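Long-range contact in imidazolonepropionase (Unidentified, PDB 2Q09), which catalyses the hydrolytic opening of the imidazolone ring of imidazolone-5-propanoate to give N-formimidoyl-L-glutamate, the third step of histidine degradation: residues A[134-146]-A[167-180]. Residues are numbered along the deposited sequence; the frame is centred on the assembly and turned at random.
With DI6 (3-[(4S)-2,5-dioxoimidazolidin-4-yl]propanoic acid), chain C.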
loop_
_atom_site.group_PDB
_atom_site.type_symbol
_atom_site.label_atom_id
_atom_site.label_comp_id
_atom_site.label_asym_id
_atom_site.label_seq_id
_atom_site.Cartn_x
_atom_site.Cartn_y
_atom_site.Cartn_z
ATOM N N GLY A 134 7.734 -2.783 10.848
ATOM C CA GLY A 134 6.461 -3.196 11.410
ATOM C C GLY A 134 5.370 -3.440 10.377
ATOM O O GLY A 134 4.212 -3.623 10.740
ATOM N N VAL A 135 5.718 -3.450 9.094
ATOM C CA VAL A 135 4.706 -3.687 8.062
ATOM C C VAL A 135 4.386 -5.183 8.008
ATOM O O VAL A 135 5.283 -6.007 7.832
ATOM C CB VAL A 135 5.190 -3.224 6.675
ATOM C CG1 VAL A 135 4.132 -3.553 5.617
ATOM C CG2 VAL A 135 5.450 -1.707 6.689
ATOM N N THR A 136 3.113 -5.531 8.166
ATOM C CA THR A 136 2.709 -6.935 8.161
ATOM C C THR A 136 1.880 -7.305 6.940
ATOM O O THR A 136 1.656 -8.484 6.668
ATOM C CB THR A 136 1.943 -7.282 9.449
ATOM O OG1 THR A 136 0.895 -6.327 9.653
ATOM C CG2 THR A 136 2.894 -7.259 10.641
ATOM N N THR A 137 1.418 -6.295 6.210
ATOM C CA THR A 137 0.663 -6.503 4.975
ATOM C C THR A 137 1.128 -5.443 3.984
ATOM O O THR A 137 1.127 -4.247 4.296
ATOM C CB THR A 137 -0.863 -6.337 5.164
ATOM O OG1 THR A 137 -1.367 -7.374 6.012
ATOM C CG2 THR A 137 -1.571 -6.410 3.809
ATOM N N VAL A 138 1.547 -5.877 2.802
ATOM C CA VAL A 138 2.004 -4.944 1.779
ATOM C C VAL A 138 1.314 -5.246 0.455
ATOM O O VAL A 138 1.077 -6.404 0.123
ATOM C CB VAL A 138 3.549 -5.022 1.582
ATOM C CG1 VAL A 138 3.967 -6.441 1.172
ATOM C CG2 VAL A 138 3.992 -4.026 0.518
ATOM N N GLU A 139 0.962 -4.195 -0.279
ATOM C CA GLU A 139 0.331 -4.340 -1.585
ATOM C C GLU A 139 1.426 -4.111 -2.627
ATOM O O GLU A 139 2.183 -3.134 -2.535
ATOM C CB GLU A 139 -0.770 -3.293 -1.767
ATOM C CG GLU A 139 -1.558 -3.437 -3.079
ATOM C CD GLU A 139 -1.204 -2.372 -4.112
ATOM O OE1 GLU A 139 -0.105 -1.770 -4.023
ATOM O OE2 GLU A 139 -2.029 -2.143 -5.024
ATOM N N ILE A 140 1.517 -5.010 -3.603
ATOM C CA ILE A 140 2.525 -4.905 -4.651
ATOM C C ILE A 140 1.860 -4.932 -6.024
ATOM O O ILE A 140 1.059 -5.823 -6.324
ATOM C CB ILE A 140 3.552 -6.051 -4.541
ATOM C CG1 ILE A 140 4.217 -6.015 -3.161
ATOM C CG2 ILE A 140 4.606 -5.919 -5.643
ATOM C CD1 ILE A 140 5.195 -7.172 -2.909
ATOM N N LYS A 141 2.193 -3.953 -6.853
ATOM C CA LYS A 141 1.613 -3.858 -8.187
ATOM C C LYS A 141 2.535 -4.400 -9.271
ATOM O O LYS A 141 3.743 -4.553 -9.058
ATOM C CB LYS A 141 1.304 -2.397 -8.515
ATOM C CG LYS A 141 0.525 -1.659 -7.432
ATOM C CD LYS A 141 0.534 -0.159 -7.683
ATOM C CE LYS A 141 -0.111 0.596 -6.522
ATOM N NZ LYS A 141 -1.519 0.140 -6.305
ATOM N N SER A 142 1.950 -4.716 -10.423
ATOM C CA SER A 142 2.731 -5.159 -11.570
ATOM C C SER A 142 2.935 -3.815 -12.276
ATOM O O SER A 142 3.180 -2.814 -11.607
ATOM C CB SER A 142 1.926 -6.146 -12.434
ATOM O OG SER A 142 0.700 -5.591 -12.887
ATOM N N GLY A 143 2.852 -3.762 -13.598
ATOM C CA GLY A 143 3.001 -2.475 -14.257
ATOM C C GLY A 143 4.337 -2.120 -14.885
ATOM O O GLY A 143 4.457 -1.075 -15.521
ATOM N N TYR A 144 5.352 -2.949 -14.693
ATOM C CA TYR A 144 6.652 -2.687 -15.302
ATOM C C TYR A 144 6.983 -3.774 -16.330
ATOM O O TYR A 144 8.129 -3.887 -16.782
ATOM C CB TYR A 144 7.755 -2.618 -14.237
ATOM C CG TYR A 144 7.694 -1.367 -13.378
ATOM C CD1 TYR A 144 7.578 -0.107 -13.963
ATOM C CD2 TYR A 144 7.763 -1.440 -11.987
ATOM C CE1 TYR A 144 7.531 1.052 -13.192
ATOM C CE2 TYR A 144 7.722 -0.286 -11.199
ATOM C CZ TYR A 144 7.605 0.956 -11.811
ATOM O OH TYR A 144 7.578 2.097 -11.041
ATOM N N GLY A 145 5.966 -4.563 -16.687
ATOM C CA GLY A 145 6.154 -5.630 -17.655
ATOM C C GLY A 145 5.593 -5.213 -19.003
ATOM O O GLY A 145 6.263 -5.312 -20.030
ATOM N N LEU A 146 4.357 -4.728 -18.989
ATOM C CA LEU A 146 3.683 -4.272 -20.199
ATOM C C LEU A 146 3.630 -5.292 -21.351
ATOM O O LEU A 146 3.747 -4.937 -22.535
ATOM C CB LEU A 146 4.291 -2.941 -20.665
ATOM C CG LEU A 146 4.214 -1.831 -19.595
ATOM C CD1 LEU A 146 4.536 -0.483 -20.237
ATOM C CD2 LEU A 146 2.823 -1.780 -18.970
ATOM N N ILE A 167 4.984 -12.087 5.898
ATOM C CA ILE A 167 4.271 -10.857 5.582
ATOM C C ILE A 167 3.145 -11.173 4.596
ATOM O O ILE A 167 3.308 -12.023 3.719
ATOM C CB ILE A 167 5.285 -9.829 4.978
ATOM C CG1 ILE A 167 4.752 -8.397 5.066
ATOM C CG2 ILE A 167 5.636 -10.218 3.548
ATOM C CD1 ILE A 167 3.600 -8.097 4.164
ATOM N N ARG A 168 2.002 -10.507 4.746
ATOM C CA ARG A 168 0.876 -10.729 3.847
ATOM C C ARG A 168 1.042 -9.855 2.607
ATOM O O ARG A 168 1.364 -8.666 2.706
ATOM C CB ARG A 168 -0.449 -10.393 4.537
ATOM C CG ARG A 168 -0.737 -11.233 5.775
ATOM C CD ARG A 168 -2.017 -10.760 6.461
ATOM N NE ARG A 168 -2.209 -11.385 7.770
ATOM C CZ ARG A 168 -2.709 -12.601 7.962
ATOM N NH1 ARG A 168 -3.082 -13.347 6.926
ATOM N NH2 ARG A 168 -2.830 -13.077 9.199
ATOM N N VAL A 169 0.826 -10.443 1.438
ATOM C CA VAL A 169 0.962 -9.697 0.198
ATOM C C VAL A 169 -0.334 -9.671 -0.586
ATOM O O VAL A 169 -0.958 -10.708 -0.798
ATOM C CB VAL A 169 2.060 -10.305 -0.711
ATOM C CG1 VAL A 169 2.138 -9.539 -2.024
ATOM C CG2 VAL A 169 3.403 -10.282 0.005
ATOM N N LYS A 170 -0.744 -8.480 -1.001
ATOM C CA LYS A 170 -1.936 -8.328 -1.820
ATOM C C LYS A 170 -1.367 -7.923 -3.176
ATOM O O LYS A 170 -0.513 -7.030 -3.257
ATOM C CB LYS A 170 -2.835 -7.216 -1.281
ATOM C CG LYS A 170 -3.311 -7.439 0.157
ATOM C CD LYS A 170 -4.160 -8.694 0.307
ATOM C CE LYS A 170 -5.499 -8.572 -0.406
ATOM N NZ LYS A 170 -6.378 -9.726 -0.089
ATOM N N THR A 171 -1.816 -8.579 -4.237
ATOM C CA THR A 171 -1.305 -8.257 -5.561
ATOM C C THR A 171 -2.269 -7.396 -6.349
ATOM O O THR A 171 -3.486 -7.512 -6.199
ATOM C CB THR A 171 -1.020 -9.533 -6.371
ATOM O OG1 THR A 171 -2.228 -10.293 -6.500
ATOM C CG2 THR A 171 0.039 -10.381 -5.668
ATOM N N THR A 172 -1.719 -6.551 -7.209
ATOM C CA THR A 172 -2.538 -5.675 -8.017
ATOM C C THR A 172 -2.004 -5.613 -9.440
ATOM O O THR A 172 -0.831 -5.303 -9.662
ATOM C CB THR A 172 -2.573 -4.255 -7.426
ATOM O OG1 THR A 172 -3.123 -4.300 -6.100
ATOM C CG2 THR A 172 -3.441 -3.348 -8.281
ATOM N N LEU A 173 -2.871 -5.914 -10.400
ATOM C CA LEU A 173 -2.493 -5.881 -11.804
ATOM C C LEU A 173 -2.522 -4.443 -12.309
ATOM O O LEU A 173 -3.582 -3.822 -12.365
ATOM C CB LEU A 173 -3.466 -6.720 -12.632
ATOM C CG LEU A 173 -3.176 -6.737 -14.131
ATOM C CD1 LEU A 173 -1.886 -7.494 -14.387
ATOM C CD2 LEU A 173 -4.335 -7.403 -14.876
ATOM N N LEU A 174 -1.357 -3.920 -12.675
ATOM C CA LEU A 174 -1.267 -2.554 -13.173
ATOM C C LEU A 174 -0.692 -2.538 -14.587
ATOM O O LEU A 174 0.286 -1.844 -14.864
ATOM C CB LEU A 174 -0.383 -1.718 -12.244
ATOM C CG LEU A 174 -0.206 -0.231 -12.571
ATOM C CD1 LEU A 174 -1.535 0.498 -12.435
ATOM C CD2 LEU A 174 0.826 0.377 -11.629
ATOM N N ALA A 175 -1.292 -3.320 -15.481
ATOM C CA ALA A 175 -0.831 -3.382 -16.864
ATOM C C ALA A 175 -1.091 -2.046 -17.552
ATOM O O ALA A 175 -0.395 -1.674 -18.497
ATOM C CB ALA A 175 -1.544 -4.512 -17.607
ATOM N N ALA A 176 -2.097 -1.323 -17.069
ATOM C CA ALA A 176 -2.440 -0.019 -17.635
ATOM C C ALA A 176 -1.654 1.097 -16.938
ATOM O O ALA A 176 -2.206 2.127 -16.563
ATOM C CB ALA A 176 -3.944 0.232 -17.507
ATOM N N HIS A 177 -0.353 0.877 -16.768
ATOM C CA HIS A 177 0.530 1.849 -16.123
ATOM C C HIS A 177 1.035 2.834 -17.171
ATOM O O HIS A 177 1.348 3.989 -16.873
ATOM C CB HIS A 177 1.720 1.116 -15.493
ATOM C CG HIS A 177 2.461 1.920 -14.473
ATOM N ND1 HIS A 177 3.582 1.441 -13.829
ATOM C CD2 HIS A 177 2.229 3.151 -13.960
ATOM C CE1 HIS A 177 4.006 2.342 -12.960
ATOM N NE2 HIS A 177 3.203 3.388 -13.018
ATOM N N ALA A 178 1.099 2.354 -18.406
ATOM C CA ALA A 178 1.557 3.131 -19.546
ATOM C C ALA A 178 1.379 2.245 -20.775
ATOM O O ALA A 178 1.108 1.053 -20.650
ATOM C CB ALA A 178 3.016 3.498 -19.374
ATOM N N VAL A 179 1.519 2.829 -21.958
ATOM C CA VAL A 179 1.379 2.086 -23.209
ATOM C C VAL A 179 2.760 1.579 -23.621
ATOM O O VAL A 179 3.703 2.363 -23.773
ATOM C CB VAL A 179 0.811 2.992 -24.341
ATOM C CG1 VAL A 179 0.831 2.260 -25.668
ATOM C CG2 VAL A 179 -0.615 3.410 -23.993
ATOM N N PRO A 180 2.915 0.256 -23.786
ATOM C CA PRO A 180 4.234 -0.243 -24.183
ATOM C C PRO A 180 4.650 0.262 -25.563
ATOM O O PRO A 180 3.810 0.701 -26.350
ATOM C CB PRO A 180 4.063 -1.763 -24.129
ATOM C CG PRO A 180 2.612 -1.967 -24.386
ATOM C CD PRO A 180 1.970 -0.855 -23.581
HETATM N N1 DI6 C . 2.679 7.640 -10.940
HETATM C C2 DI6 C . 3.894 7.659 -10.353
HETATM O O2 DI6 C . 4.388 8.571 -9.714
HETATM C C3 DI6 C . 4.527 6.276 -10.645
HETATM N N4 DI6 C . 3.475 5.615 -11.449
HETATM C C5 DI6 C . 2.444 6.477 -11.563
HETATM O O5 DI6 C . 1.408 6.221 -12.159
HETATM C C6 DI6 C . 5.834 6.426 -11.410
HETATM C C7 DI6 C . 6.496 5.083 -11.723
HETATM C C8 DI6 C . 7.824 5.178 -12.490
HETATM O O9 DI6 C . 8.556 4.169 -12.496
HETATM O O10 DI6 C . 8.147 6.239 -13.082
#
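With CG anti to the backbone N (chi1 -176°) and the chain bent at its second torsion, about CB-CG, Glu139 swings its carboxylate along the sheet to Thr172, whose OG1, turned beside its own backbone N, gives a 2.6 Å hydrogen bond to Glu139 OE2. Threonine suits this place as a small hydroxyl donor, arriving from above the carboxylate plane, while Lys141 NZ, 2.7 Å from Glu139 OE2, takes the syn lone pair of that oxygen. Lys240 also forms a salt bridge with it, and Asp212 one with Lys141, so the charges of Glu139 and Lys141, both buried, are probably balanced within a network; a glutamine in place of Glu139 would probably leave the two lysines without their shared negative mate. Lys141, whose methylenes pass beside Thr172 CB, also lies close to the iron.

Strands 135-141 and 168-176 are parallel neighbours in the TIM-barrel fold of the amidohydrolases, joined by helix 148-164 in a beta-alpha-beta crossover. A ladder of backbone bonds runs from Arg168 N to Thr136 O up to Ser142 N and Thr172 O. On the face opposite Glu139 and Lys141, Thr171 touches that helix, and branched aliphatic chains fill in beside it: Val138 CG1 meets Ile167 CD1 at 3.4 Å, and Ile140 meets Val169.

Past the ladder, Ser142 OG accepts a hydrogen bond from Leu174 N, 2.7 Å away, and also bonds to Glu151. Gly143 turns with positive phi, where a side chain would jam, and His177 ND1 donates a 3.2 Å hydrogen bond to Gly143 O, from above its carbonyl plane. At the ring's other end His177 NE2 accepts one from N4 of the inhibitor at 2.7 Å; Leu174 CD2 lies over one imidazole face. Leu146 packs its CB on Pro180 CB. Tyr144, its ring inclined at 50° to that of His177, reaches the inhibitor's propionate, donating from OH to O9.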